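Local coordinates for protein intramolecular trans-sialidase (Macrobdella decora, PDB 3SLI) that cleaves terminal sialic acid from sialylated glycans by an intramolecular trans-sialidase reaction, releasing it as 2,7-anhydro-Neu5Ac, at residues 519-524 with 601-606; 37-42 with 67-72; 112-117 with 185-190; 29-34 with 55-60; 43-48 with 71-76. One frame throughout, in Å; residues are numbered along the deposited sequence.

Contact 1 of 5, residues 519-524 with 601-606; sequences VEMPDG and GLVNDT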
# COMPACT_ATOMS: atom_id res chain seq x y z
N VAL A 519 -8.61 -20.08 -3.32
CA VAL A 519 -9.50 -20.58 -2.28
C VAL A 519 -9.82 -22.07 -2.56
O VAL A 519 -9.90 -22.49 -3.73
CB VAL A 519 -10.76 -19.67 -2.19
CG1 VAL A 519 -12.03 -20.46 -2.14
CG2 VAL A 519 -10.63 -18.76 -0.98
N GLU A 520 -9.95 -22.86 -1.50
CA GLU A 520 -10.23 -24.29 -1.63
C GLU A 520 -11.70 -24.65 -1.41
O GLU A 520 -12.35 -24.13 -0.50
CB GLU A 520 -9.34 -25.08 -0.67
CG GLU A 520 -9.50 -26.59 -0.76
CD GLU A 520 -8.58 -27.34 0.18
OE1 GLU A 520 -7.62 -26.72 0.69
OE2 GLU A 520 -8.80 -28.55 0.41
N MET A 521 -12.21 -25.53 -2.27
CA MET A 521 -13.59 -26.00 -2.17
C MET A 521 -13.65 -27.17 -1.19
O MET A 521 -12.62 -27.77 -0.88
CB MET A 521 -14.11 -26.41 -3.56
CG MET A 521 -14.24 -25.24 -4.53
SD MET A 521 -15.45 -24.00 -4.02
CE MET A 521 -14.39 -22.74 -3.32
N PRO A 522 -14.85 -27.51 -0.70
CA PRO A 522 -14.98 -28.61 0.26
C PRO A 522 -14.29 -29.93 -0.10
O PRO A 522 -13.73 -30.58 0.77
CB PRO A 522 -16.49 -28.78 0.37
CG PRO A 522 -16.97 -27.37 0.23
CD PRO A 522 -16.16 -26.88 -0.93
N ASP A 523 -14.33 -30.30 -1.38
CA ASP A 523 -13.72 -31.56 -1.82
C ASP A 523 -12.24 -31.47 -2.17
O ASP A 523 -11.64 -32.47 -2.57
CB ASP A 523 -14.50 -32.19 -2.98
CG ASP A 523 -14.44 -31.37 -4.27
OD1 ASP A 523 -13.78 -30.32 -4.32
OD2 ASP A 523 -15.08 -31.79 -5.26
N GLY A 524 -11.67 -30.27 -2.04
CA GLY A 524 -10.27 -30.11 -2.36
C GLY A 524 -10.01 -29.42 -3.68
O GLY A 524 -8.87 -29.06 -3.97
N GLY A 601 -19.13 -15.03 0.56
CA GLY A 601 -19.64 -15.92 -0.45
C GLY A 601 -19.90 -17.31 0.12
O GLY A 601 -19.01 -17.91 0.71
N LEU A 602 -21.13 -17.79 -0.05
CA LEU A 602 -21.55 -19.10 0.45
C LEU A 602 -21.41 -20.13 -0.67
O LEU A 602 -21.95 -19.95 -1.77
CB LEU A 602 -22.99 -19.04 0.95
CG LEU A 602 -23.25 -18.65 2.41
CD1 LEU A 602 -22.23 -17.66 2.95
CD2 LEU A 602 -24.68 -18.13 2.56
N VAL A 603 -20.68 -21.21 -0.38
CA VAL A 603 -20.45 -22.28 -1.35
C VAL A 603 -21.64 -23.24 -1.41
O VAL A 603 -22.06 -23.79 -0.40
CB VAL A 603 -19.16 -23.08 -1.00
CG1 VAL A 603 -19.00 -24.27 -1.96
CG2 VAL A 603 -17.94 -22.16 -1.06
N ASN A 604 -22.18 -23.42 -2.61
CA ASN A 604 -23.31 -24.31 -2.83
C ASN A 604 -22.89 -25.44 -3.76
O ASN A 604 -22.10 -25.24 -4.68
CB ASN A 604 -24.49 -23.57 -3.47
CG ASN A 604 -25.14 -22.57 -2.54
OD1 ASN A 604 -25.95 -22.93 -1.69
ND2 ASN A 604 -24.80 -21.30 -2.71
N ASP A 605 -23.37 -26.64 -3.47
CA ASP A 605 -23.08 -27.78 -4.32
C ASP A 605 -24.26 -27.78 -5.31
O ASP A 605 -25.42 -27.87 -4.90
CB ASP A 605 -23.06 -29.07 -3.50
CG ASP A 605 -22.57 -30.26 -4.30
OD1 ASP A 605 -23.03 -30.42 -5.45
OD2 ASP A 605 -21.73 -31.02 -3.78
N THR A 606 -23.95 -27.62 -6.59
CA THR A 606 -24.98 -27.56 -7.63
C THR A 606 -25.57 -28.91 -8.01
O THR A 606 -26.63 -28.97 -8.63
CB THR A 606 -24.44 -26.92 -8.92
OG1 THR A 606 -23.38 -27.73 -9.44
CG2 THR A 606 -23.92 -25.51 -8.64
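Two successive four-stranded blades of the sialidase β-propeller meet where Met521 and Pro522, just past the end of strand 516-520, come up against Val603 of strand 596-605. A single methyl group does the work on the Val603 side. Its CG1 is held anti to the backbone N (chi1 175°), and this directs it across the gap to both partners at once. The Pro522 ring turns its CD corner to the methyl, 4.0 Å from Val603 CG1. The Met521 chain bends at chi2 and chi3, which folds the thioether toward Val603, and its sulfur SD comes to 4.1 Å from Val603 CG1 as the two side chains cross obliquely. The residues from Met521 to Gly524 form a type I β-turn, closed by a 2.9 Å bond from Gly524 N to Met521 O. This turn joins the antiparallel strands 516-520 and 526-530 of one blade and presents Pro522 to the next. No hydrogen bond links the two segments. Tyr614, from the last strand of the second blade, touches Met521, Pro522 and Val603, while Pro580 packs on both Pro522 and Val603.

Contact 2 of 5, residues 37-42 with 67-72; sequences GTIILS and RHFHIY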
# COMPACT_ATOMS: atom_id res chain seq x y z
N GLY A 37 -2.04 32.31 14.26
CA GLY A 37 -2.89 31.60 15.20
C GLY A 37 -2.99 30.10 15.01
O GLY A 37 -2.26 29.51 14.22
N THR A 38 -3.92 29.49 15.73
CA THR A 38 -4.14 28.05 15.67
C THR A 38 -5.63 27.76 15.75
O THR A 38 -6.35 28.38 16.53
CB THR A 38 -3.46 27.31 16.86
OG1 THR A 38 -2.09 27.73 16.97
CG2 THR A 38 -3.50 25.80 16.64
N ILE A 39 -6.12 26.85 14.91
CA ILE A 39 -7.52 26.47 14.94
C ILE A 39 -7.57 24.97 15.09
O ILE A 39 -6.86 24.24 14.39
CB ILE A 39 -8.31 26.84 13.66
CG1 ILE A 39 -8.34 28.36 13.44
CG2 ILE A 39 -9.74 26.32 13.76
CD1 ILE A 39 -7.24 28.85 12.54
N ILE A 40 -8.33 24.50 16.06
CA ILE A 40 -8.47 23.08 16.27
C ILE A 40 -9.94 22.76 16.41
O ILE A 40 -10.67 23.45 17.14
CB ILE A 40 -7.63 22.56 17.48
CG1 ILE A 40 -8.07 21.15 17.86
CG2 ILE A 40 -7.72 23.50 18.65
CD1 ILE A 40 -6.96 20.34 18.43
N LEU A 41 -10.40 21.77 15.66
CA LEU A 41 -11.80 21.40 15.74
C LEU A 41 -12.08 19.93 15.54
O LEU A 41 -11.33 19.21 14.88
CB LEU A 41 -12.66 22.25 14.81
CG LEU A 41 -12.59 22.25 13.28
CD1 LEU A 41 -13.87 22.89 12.78
CD2 LEU A 41 -11.39 23.03 12.77
N SER A 42 -13.14 19.49 16.20
CA SER A 42 -13.63 18.13 16.17
C SER A 42 -14.92 18.19 15.35
O SER A 42 -15.77 19.04 15.62
CB SER A 42 -13.94 17.69 17.61
OG SER A 42 -14.42 16.36 17.68
N ARG A 67 -11.80 36.17 -1.70
CA ARG A 67 -11.21 36.78 -0.52
C ARG A 67 -11.72 36.05 0.73
O ARG A 67 -12.78 36.38 1.26
CB ARG A 67 -11.57 38.26 -0.44
CG ARG A 67 -11.09 39.07 -1.63
CD ARG A 67 -11.47 40.54 -1.47
NE ARG A 67 -11.25 41.30 -2.70
CZ ARG A 67 -10.08 41.77 -3.11
NH1 ARG A 67 -8.98 41.57 -2.39
NH2 ARG A 67 -10.00 42.43 -4.25
N HIS A 68 -10.96 35.04 1.17
CA HIS A 68 -11.35 34.27 2.34
C HIS A 68 -10.29 33.27 2.75
O HIS A 68 -9.35 33.00 2.00
CB HIS A 68 -12.66 33.50 2.05
CG HIS A 68 -12.59 32.59 0.86
ND1 HIS A 68 -13.29 32.83 -0.31
CD2 HIS A 68 -11.90 31.43 0.65
CE1 HIS A 68 -13.04 31.87 -1.18
NE2 HIS A 68 -12.20 31.01 -0.63
N PHE A 69 -10.46 32.73 3.95
CA PHE A 69 -9.59 31.70 4.49
C PHE A 69 -10.54 30.61 4.96
O PHE A 69 -11.57 30.91 5.56
CB PHE A 69 -8.77 32.19 5.69
CG PHE A 69 -8.26 31.06 6.56
CD1 PHE A 69 -7.16 30.30 6.17
CD2 PHE A 69 -8.93 30.71 7.74
CE1 PHE A 69 -6.73 29.22 6.93
CE2 PHE A 69 -8.52 29.63 8.51
CZ PHE A 69 -7.41 28.88 8.10
N HIS A 70 -10.22 29.35 4.68
CA HIS A 70 -11.06 28.26 5.14
C HIS A 70 -10.29 26.95 5.29
O HIS A 70 -9.25 26.75 4.64
CB HIS A 70 -12.32 28.08 4.26
CG HIS A 70 -12.12 27.25 3.02
ND1 HIS A 70 -11.23 27.59 2.02
CD2 HIS A 70 -12.77 26.14 2.59
CE1 HIS A 70 -11.35 26.72 1.02
NE2 HIS A 70 -12.27 25.84 1.34
N ILE A 71 -10.74 26.13 6.24
CA ILE A 71 -10.17 24.81 6.49
C ILE A 71 -11.31 23.92 6.00
O ILE A 71 -12.45 24.11 6.43
CB ILE A 71 -9.96 24.54 8.00
CG1 ILE A 71 -9.00 25.56 8.60
CG2 ILE A 71 -9.42 23.11 8.22
CD1 ILE A 71 -8.87 25.45 10.12
N TYR A 72 -11.02 22.97 5.12
CA TYR A 72 -12.07 22.11 4.56
C TYR A 72 -11.67 20.64 4.51
O TYR A 72 -10.49 20.29 4.66
CB TYR A 72 -12.42 22.57 3.13
CG TYR A 72 -11.31 22.33 2.11
CD1 TYR A 72 -11.16 21.09 1.49
CD2 TYR A 72 -10.34 23.30 1.86
CE1 TYR A 72 -10.09 20.82 0.66
CE2 TYR A 72 -9.25 23.04 1.02
CZ TYR A 72 -9.13 21.79 0.43
OH TYR A 72 -8.05 21.51 -0.37
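Ile39 and Ile71 form the tight part of this contact, facing each other across the interior of the N-terminal β-sandwich. Ile71 has an extended outer chain (chi2 174°) that carries CD1 across to its partner, where it meets Ile39 CB at 3.8 Å and Ile39 CG2 at the same distance. The end of Ile71 thus lies beside the branch point of Ile39, the two chains running past one another. Packing is looser to either side of this pair. Ile39 CD1 approaches Phe69 CE2 obliquely at 4.3 Å, and Leu41 CD2 stays 4.4 Å from Ile71 CD1. These residues are nevertheless buried, because others close in: Leu115 packs on Phe69 and Ile71, Phe143 meets the Phe69 ring, and Leu54 lies on Leu41. The more open side belongs to Ile40, whose side chain points away from strand 67-72 and is partly exposed. The strand axes approach to 10.3 Å and cross at -38°, a separation and twist expected of face-to-face sheets in a sandwich rather than of strands paired in one sheet. With no hydrogen bond between the segments, cohesion between the two sheets rests here on dispersion and on the exclusion of water from branched aliphatic and aromatic groups.

Contact 3 of 5, residues 112-117 with 185-190; sequences TVALKA and EELIQA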
# COMPACT_ATOMS: atom_id res chain seq x y z
N THR A 112 -10.52 14.81 14.38
CA THR A 112 -10.02 16.00 15.05
C THR A 112 -8.89 16.55 14.20
O THR A 112 -7.91 15.85 13.92
CB THR A 112 -9.54 15.67 16.48
OG1 THR A 112 -10.52 14.85 17.14
CG2 THR A 112 -9.35 16.97 17.29
N VAL A 113 -9.03 17.80 13.78
CA VAL A 113 -8.05 18.45 12.92
C VAL A 113 -7.53 19.77 13.50
O VAL A 113 -8.15 20.34 14.41
CB VAL A 113 -8.64 18.68 11.50
CG1 VAL A 113 -9.25 17.39 10.99
CG2 VAL A 113 -9.70 19.78 11.52
N ALA A 114 -6.42 20.26 12.95
CA ALA A 114 -5.83 21.51 13.40
C ALA A 114 -4.98 22.16 12.33
O ALA A 114 -4.31 21.49 11.54
CB ALA A 114 -4.97 21.29 14.65
N LEU A 115 -5.03 23.49 12.29
CA LEU A 115 -4.22 24.26 11.38
C LEU A 115 -3.43 25.23 12.25
O LEU A 115 -4.01 25.92 13.10
CB LEU A 115 -5.06 25.05 10.38
CG LEU A 115 -4.13 26.06 9.70
CD1 LEU A 115 -3.40 25.41 8.54
CD2 LEU A 115 -4.88 27.29 9.28
N LYS A 116 -2.13 25.27 12.03
CA LYS A 116 -1.26 26.16 12.76
C LYS A 116 -0.64 27.16 11.78
O LYS A 116 -0.04 26.76 10.78
CB LYS A 116 -0.18 25.33 13.45
CG LYS A 116 0.97 26.09 14.06
CD LYS A 116 1.99 25.08 14.56
CE LYS A 116 3.24 25.73 15.05
NZ LYS A 116 4.14 24.71 15.65
N ALA A 117 -0.87 28.46 12.03
CA ALA A 117 -0.33 29.53 11.20
C ALA A 117 0.71 30.24 12.08
O ALA A 117 0.37 31.07 12.92
CB ALA A 117 -1.43 30.50 10.77
N GLU A 185 3.72 19.41 19.14
CA GLU A 185 3.49 18.43 20.19
C GLU A 185 2.08 18.55 20.76
O GLU A 185 1.36 17.56 20.89
CB GLU A 185 4.55 18.61 21.29
CG GLU A 185 6.02 18.34 20.84
CD GLU A 185 6.55 19.28 19.73
OE1 GLU A 185 6.37 20.52 19.83
OE2 GLU A 185 7.17 18.77 18.77
N GLU A 186 1.68 19.78 21.10
CA GLU A 186 0.34 20.01 21.64
C GLU A 186 -0.74 19.62 20.63
O GLU A 186 -1.81 19.13 21.01
CB GLU A 186 0.14 21.48 22.01
CG GLU A 186 1.06 22.00 23.10
CD GLU A 186 0.81 23.48 23.38
OE1 GLU A 186 -0.22 23.80 24.02
OE2 GLU A 186 1.64 24.32 22.95
N LEU A 187 -0.47 19.88 19.35
CA LEU A 187 -1.44 19.58 18.29
C LEU A 187 -1.55 18.09 17.96
O LEU A 187 -2.64 17.59 17.69
CB LEU A 187 -1.16 20.42 17.04
CG LEU A 187 -1.33 21.93 17.32
CD1 LEU A 187 -0.94 22.77 16.11
CD2 LEU A 187 -2.78 22.20 17.73
N ILE A 188 -0.42 17.38 18.01
CA ILE A 188 -0.39 15.93 17.78
C ILE A 188 -1.24 15.32 18.90
O ILE A 188 -2.11 14.49 18.66
CB ILE A 188 1.07 15.36 17.91
CG1 ILE A 188 1.94 15.80 16.73
CG2 ILE A 188 1.04 13.84 18.03
CD1 ILE A 188 1.52 15.23 15.39
N GLN A 189 -0.98 15.78 20.12
CA GLN A 189 -1.70 15.33 21.31
C GLN A 189 -3.20 15.65 21.21
O GLN A 189 -4.05 14.77 21.37
CB GLN A 189 -1.07 16.00 22.54
CG GLN A 189 -1.63 15.56 23.87
CD GLN A 189 -1.20 14.16 24.24
OE1 GLN A 189 -0.04 13.78 24.02
NE2 GLN A 189 -2.11 13.39 24.81
N ALA A 190 -3.52 16.91 20.94
CA ALA A 190 -4.91 17.35 20.83
C ALA A 190 -5.71 16.61 19.76
O ALA A 190 -6.84 16.18 20.02
CB ALA A 190 -4.96 18.85 20.56
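The ammonium nitrogen of Lys116, whose aliphatic stem lies against Leu187, is gripped near the start of helix 184-191 by a salt bridge to Asp184 OD1 and a weak hydrogen bond to Leu182 O. Glu185 adds a further negative charge nearby, its OE1 standing 6.3 Å from Lys116 NZ without contact, which may help to stabilise the buried lysine in its charged form. Lys116 reaches this position with CG anti to the backbone N (chi1 169°) and the rest of the chain fully extended. On the way it passes Leu187, whose CD1 lies 3.8 Å from Lys116 CB and 4.0 Å from Lys116 CD.

The other methyl of the same leucine serves the next helix-facing position of the strand: Leu187 CD2 rests 3.9 Å from Ala114 CB. With only a methyl at Ala114 the helix lies close here, the CA atoms of Ala114 and Leu187 being 6.8 Å apart. Farther along, Thr112 turns its methyl toward the helix, with CG2 at 3.8 Å from Ala190 O, while its OG1 is hydrogen-bonded to Thr194 OG1.

Helix and strand run nearly antiparallel, at 162° with axes 8.6 Å apart. The pleat of the strand turns alternate residues to the helix. Leu187 also touches Thr38 and Phe127, from the strands flanking 107-118, and Ala190 packs on Ile40. The helix thus covers part of one face of the seven-stranded sheet, over strands 37-45, 107-118 and 123-128, while Val113 and Leu115 point away from it and Leu115 meets Phe69 and Ile71 of the other sheet.

Contact 4 of 5, residues 29-34 with 55-60; sequences KYVKAM and FSVGNS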
# COMPACT_ATOMS: atom_id res chain seq x y z
N LYS A 29 -14.47 39.97 16.46
CA LYS A 29 -13.64 41.11 16.03
C LYS A 29 -12.15 40.78 16.02
O LYS A 29 -11.39 41.33 15.23
CB LYS A 29 -13.91 42.35 16.90
CG LYS A 29 -13.64 42.16 18.38
CD LYS A 29 -14.22 43.31 19.19
CE LYS A 29 -14.33 42.93 20.66
NZ LYS A 29 -14.98 43.99 21.48
N TYR A 30 -11.73 39.88 16.90
CA TYR A 30 -10.32 39.49 16.95
C TYR A 30 -10.02 38.44 15.87
O TYR A 30 -9.00 38.51 15.19
CB TYR A 30 -9.96 38.92 18.32
CG TYR A 30 -10.21 39.88 19.46
CD1 TYR A 30 -9.62 41.15 19.46
CD2 TYR A 30 -11.05 39.54 20.51
CE1 TYR A 30 -9.87 42.05 20.49
CE2 TYR A 30 -11.31 40.43 21.54
CZ TYR A 30 -10.73 41.68 21.52
OH TYR A 30 -11.02 42.58 22.52
N VAL A 31 -10.93 37.48 15.72
CA VAL A 31 -10.76 36.42 14.72
C VAL A 31 -10.71 36.99 13.30
O VAL A 31 -9.89 36.55 12.47
CB VAL A 31 -11.90 35.35 14.85
CG1 VAL A 31 -11.75 34.28 13.77
CG2 VAL A 31 -11.85 34.70 16.23
N LYS A 32 -11.51 38.03 13.05
CA LYS A 32 -11.54 38.67 11.73
C LYS A 32 -10.27 39.44 11.40
O LYS A 32 -10.11 39.91 10.26
CB LYS A 32 -12.74 39.62 11.60
CG LYS A 32 -14.09 38.94 11.55
CD LYS A 32 -15.22 39.97 11.65
CE LYS A 32 -16.57 39.26 11.83
NZ LYS A 32 -17.75 40.17 11.94
N ALA A 33 -9.35 39.55 12.36
CA ALA A 33 -8.11 40.29 12.15
C ALA A 33 -6.83 39.54 12.57
O ALA A 33 -5.77 40.14 12.69
CB ALA A 33 -8.18 41.64 12.87
N MET A 34 -6.92 38.22 12.72
CA MET A 34 -5.77 37.40 13.12
C MET A 34 -4.55 37.53 12.21
O MET A 34 -4.65 37.40 10.99
CB MET A 34 -6.18 35.93 13.20
CG MET A 34 -7.17 35.64 14.29
SD MET A 34 -7.85 33.98 14.20
CE MET A 34 -6.53 33.03 14.97
N PHE A 55 -14.48 25.58 8.86
CA PHE A 55 -14.38 26.90 9.46
C PHE A 55 -13.83 27.87 8.42
O PHE A 55 -12.91 27.51 7.68
CB PHE A 55 -13.41 26.82 10.65
CG PHE A 55 -13.03 28.16 11.24
CD1 PHE A 55 -13.86 28.79 12.17
CD2 PHE A 55 -11.83 28.78 10.88
CE1 PHE A 55 -13.50 30.02 12.74
CE2 PHE A 55 -11.46 30.01 11.44
CZ PHE A 55 -12.30 30.63 12.37
N SER A 56 -14.39 29.08 8.36
CA SER A 56 -13.93 30.09 7.41
C SER A 56 -14.10 31.52 7.95
O SER A 56 -14.95 31.78 8.80
CB SER A 56 -14.69 29.98 6.08
OG SER A 56 -16.06 30.27 6.25
N VAL A 57 -13.30 32.42 7.40
CA VAL A 57 -13.34 33.83 7.75
C VAL A 57 -13.04 34.53 6.43
O VAL A 57 -12.08 34.18 5.74
CB VAL A 57 -12.23 34.20 8.78
CG1 VAL A 57 -12.35 35.68 9.18
CG2 VAL A 57 -12.33 33.33 10.03
N GLY A 58 -13.89 35.47 6.03
CA GLY A 58 -13.65 36.16 4.79
C GLY A 58 -14.62 37.27 4.46
O GLY A 58 -15.37 37.76 5.31
N ASN A 59 -14.59 37.66 3.19
CA ASN A 59 -15.44 38.72 2.66
C ASN A 59 -16.59 38.09 1.86
O ASN A 59 -16.36 37.48 0.81
CB ASN A 59 -14.59 39.61 1.76
CG ASN A 59 -15.34 40.80 1.25
OD1 ASN A 59 -16.57 40.82 1.25
ND2 ASN A 59 -14.60 41.81 0.80
N SER A 60 -17.82 38.27 2.34
CA SER A 60 -19.00 37.69 1.70
C SER A 60 -19.63 38.50 0.57
O SER A 60 -20.59 38.03 -0.06
CB SER A 60 -20.08 37.46 2.76
OG SER A 60 -20.65 38.71 3.15
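A type I turn from Val31 to Met34, with only a weak closing bond from Met34 N to Val31 O, sets Lys32 opposite Val57 with their CA atoms 6.5 Å apart, at a point where strand 51-58 has just turned a corner at Phe55. Val31 makes the principal side-chain contacts through one methyl. CG1 lies anti to the backbone N (chi1 178°) and is shared by two partners, being 3.9 Å from Val57 CG2 and equally 3.9 Å from Phe55 CZ. The approach to the phenylalanine is at the ring edge and in its plane, so the methyl abuts the outermost carbon instead of covering a face.

Val57 divides its branches between two neighbours. While CG2 meets the Val31 methyl, CG1 is directed at the turn backbone and lies 4.0 Å from Lys32 CA. The lysine chain passes this methyl near its root, with Lys32 CG at 4.4 Å from Val57 CG1, and then leads its charged end away; the side chain also touches Val150 and Val153. No hydrogen bond joins the two segments.

Further apolar groups surround the cluster: Leu6 and Met7 pack on Val31, Val150 packs on Val57, and Phe55 lies on Val153, Leu155 and Ile175. Leu6 and Ile175 come from the seven-stranded sheet, Val57 and Val153 from the six-stranded one. The short helix 28-31 and its turn therefore lie at the rim of the sandwich, with Val31 reaching in between residues of both sheets, consistent with a concanavalin-like fold.

Contact 5 of 5, residues 43-48 with 71-76; sequences YKSTSE and IYITNS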
# COMPACT_ATOMS: atom_id res chain seq x y z
N TYR A 43 -15.08 17.32 14.37
CA TYR A 43 -16.30 17.34 13.55
C TYR A 43 -16.72 15.95 13.12
O TYR A 43 -15.90 15.02 13.12
CB TYR A 43 -16.07 18.18 12.27
CG TYR A 43 -15.26 17.44 11.23
CD1 TYR A 43 -13.87 17.48 11.25
CD2 TYR A 43 -15.88 16.61 10.27
CE1 TYR A 43 -13.11 16.72 10.37
CE2 TYR A 43 -15.12 15.84 9.38
CZ TYR A 43 -13.74 15.90 9.44
OH TYR A 43 -12.97 15.12 8.61
N LYS A 44 -17.97 15.84 12.68
CA LYS A 44 -18.54 14.60 12.17
C LYS A 44 -19.34 15.00 10.93
O LYS A 44 -20.30 15.75 11.04
CB LYS A 44 -19.48 13.96 13.20
CG LYS A 44 -20.24 12.76 12.67
CD LYS A 44 -20.98 12.01 13.77
CE LYS A 44 -22.13 12.81 14.33
NZ LYS A 44 -22.81 12.05 15.42
N SER A 45 -18.89 14.57 9.75
CA SER A 45 -19.59 14.91 8.51
C SER A 45 -20.67 13.88 8.15
O SER A 45 -20.40 12.68 8.13
CB SER A 45 -18.61 15.03 7.34
OG SER A 45 -19.30 15.34 6.14
N THR A 46 -21.88 14.37 7.88
CA THR A 46 -22.99 13.50 7.49
C THR A 46 -23.37 13.80 6.03
O THR A 46 -24.34 13.25 5.50
CB THR A 46 -24.23 13.72 8.41
OG1 THR A 46 -24.61 15.10 8.39
CG2 THR A 46 -23.93 13.30 9.84
N SER A 47 -22.58 14.65 5.39
CA SER A 47 -22.83 15.07 4.02
C SER A 47 -21.95 14.38 3.00
O SER A 47 -20.80 14.03 3.27
CB SER A 47 -22.64 16.58 3.91
OG SER A 47 -22.64 17.00 2.55
N GLU A 48 -22.48 14.26 1.79
CA GLU A 48 -21.74 13.64 0.70
C GLU A 48 -21.26 14.71 -0.29
O GLU A 48 -20.81 14.40 -1.39
CB GLU A 48 -22.64 12.60 0.01
CG GLU A 48 -21.90 11.45 -0.69
CD GLU A 48 -20.90 10.72 0.20
OE1 GLU A 48 -21.21 10.43 1.38
OE2 GLU A 48 -19.79 10.41 -0.29
N ILE A 71 -10.74 26.13 6.24
CA ILE A 71 -10.17 24.81 6.49
C ILE A 71 -11.31 23.92 6.00
O ILE A 71 -12.45 24.11 6.43
CB ILE A 71 -9.96 24.54 8.00
CG1 ILE A 71 -9.00 25.56 8.60
CG2 ILE A 71 -9.42 23.11 8.22
CD1 ILE A 71 -8.87 25.45 10.12
N TYR A 72 -11.02 22.97 5.12
CA TYR A 72 -12.07 22.11 4.56
C TYR A 72 -11.67 20.64 4.51
O TYR A 72 -10.49 20.29 4.66
CB TYR A 72 -12.42 22.57 3.13
CG TYR A 72 -11.31 22.33 2.11
CD1 TYR A 72 -11.16 21.09 1.49
CD2 TYR A 72 -10.34 23.30 1.86
CE1 TYR A 72 -10.09 20.82 0.66
CE2 TYR A 72 -9.25 23.04 1.02
CZ TYR A 72 -9.13 21.79 0.43
OH TYR A 72 -8.05 21.51 -0.37
N ILE A 73 -12.67 19.78 4.27
CA ILE A 73 -12.48 18.35 4.10
C ILE A 73 -13.23 17.98 2.81
O ILE A 73 -14.06 18.77 2.32
CB ILE A 73 -13.01 17.51 5.30
CG1 ILE A 73 -14.45 17.89 5.65
CG2 ILE A 73 -12.07 17.64 6.50
CD1 ILE A 73 -15.48 16.81 5.39
N THR A 74 -12.92 16.83 2.22
CA THR A 74 -13.61 16.41 1.00
C THR A 74 -14.29 15.07 1.27
O THR A 74 -13.91 14.35 2.20
CB THR A 74 -12.64 16.24 -0.20
OG1 THR A 74 -11.86 15.05 -0.05
CG2 THR A 74 -11.71 17.46 -0.32
N ASN A 75 -15.27 14.72 0.45
CA ASN A 75 -15.98 13.45 0.64
C ASN A 75 -15.09 12.23 0.40
O ASN A 75 -15.49 11.10 0.69
CB ASN A 75 -17.28 13.38 -0.18
CG ASN A 75 -17.06 13.41 -1.70
OD1 ASN A 75 -18.03 13.47 -2.46
ND2 ASN A 75 -15.82 13.39 -2.15
N SER A 76 -13.88 12.46 -0.11
CA SER A 76 -12.93 11.39 -0.36
C SER A 76 -11.83 11.37 0.71
O SER A 76 -10.76 10.78 0.51
CB SER A 76 -12.32 11.51 -1.75
OG SER A 76 -11.65 12.74 -1.93
O HOH W 1 -17.49 9.34 0.43
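Ile73 can be traced outward from CB, which lies 4.1 Å from the hydroxyl OH of Tyr43. Its CG2 branch goes deeper into the contact, packing obliquely on the end of that tyrosine at 3.4 Å from Tyr43 OH and 3.8 Å from Tyr43 CZ. The other branch starts with CG1 in the crowded position between backbone N and carbonyl carbon (chi1 51°) and ends at CD1, which touches two residues: Ser45 CB at 4.1 Å and Tyr43 CE2, also at 4.1 Å. Both methyls lie to one side of the ring plane, spread across its hydroxyl end, and Leu54 packs on both residues. Ser45 gives its carbon to this contact while its OG is hydrogen-bonded to Gln52 OE1. Toward the ends of the segments the contact becomes polar. One water donates to Glu48 OE2 at 2.6 Å and to Asn75 O at 2.7 Å, linking the two loops where Glu48 and Asn75 also lie against each other. Asn75 also touches Gln628, from the propeller part of the chain. Strands 37-45 and 67-74 belong to opposite sheets, so the arrangement is that of the margin of a β-sandwich, where a buried aromatic-aliphatic layer gives way to water-bridged connecting loops.

Contacts 2, 3, 4 and 5 share the N-terminal β-sandwich, while contact 1 stands alone in the propeller, its centre about 42 to 63 Å from theirs. Contact 2 joins the two sheets along the first part of strands 37-45 and 67-74, and contact 5 uses the following part of both strands, its centre about 14 Å away. Contact 4 crosses contact 2 along the chain and touches it through the pairing of strands 51-58 and 67-74. Contact 3 comes later in sequence and adds helix 184-191 to the sheet holding strands 37-45 and 107-118. The N-terminal module is thus knit together as one layered unit before the chain enters the propeller, where contact 1 packs neighbouring blades.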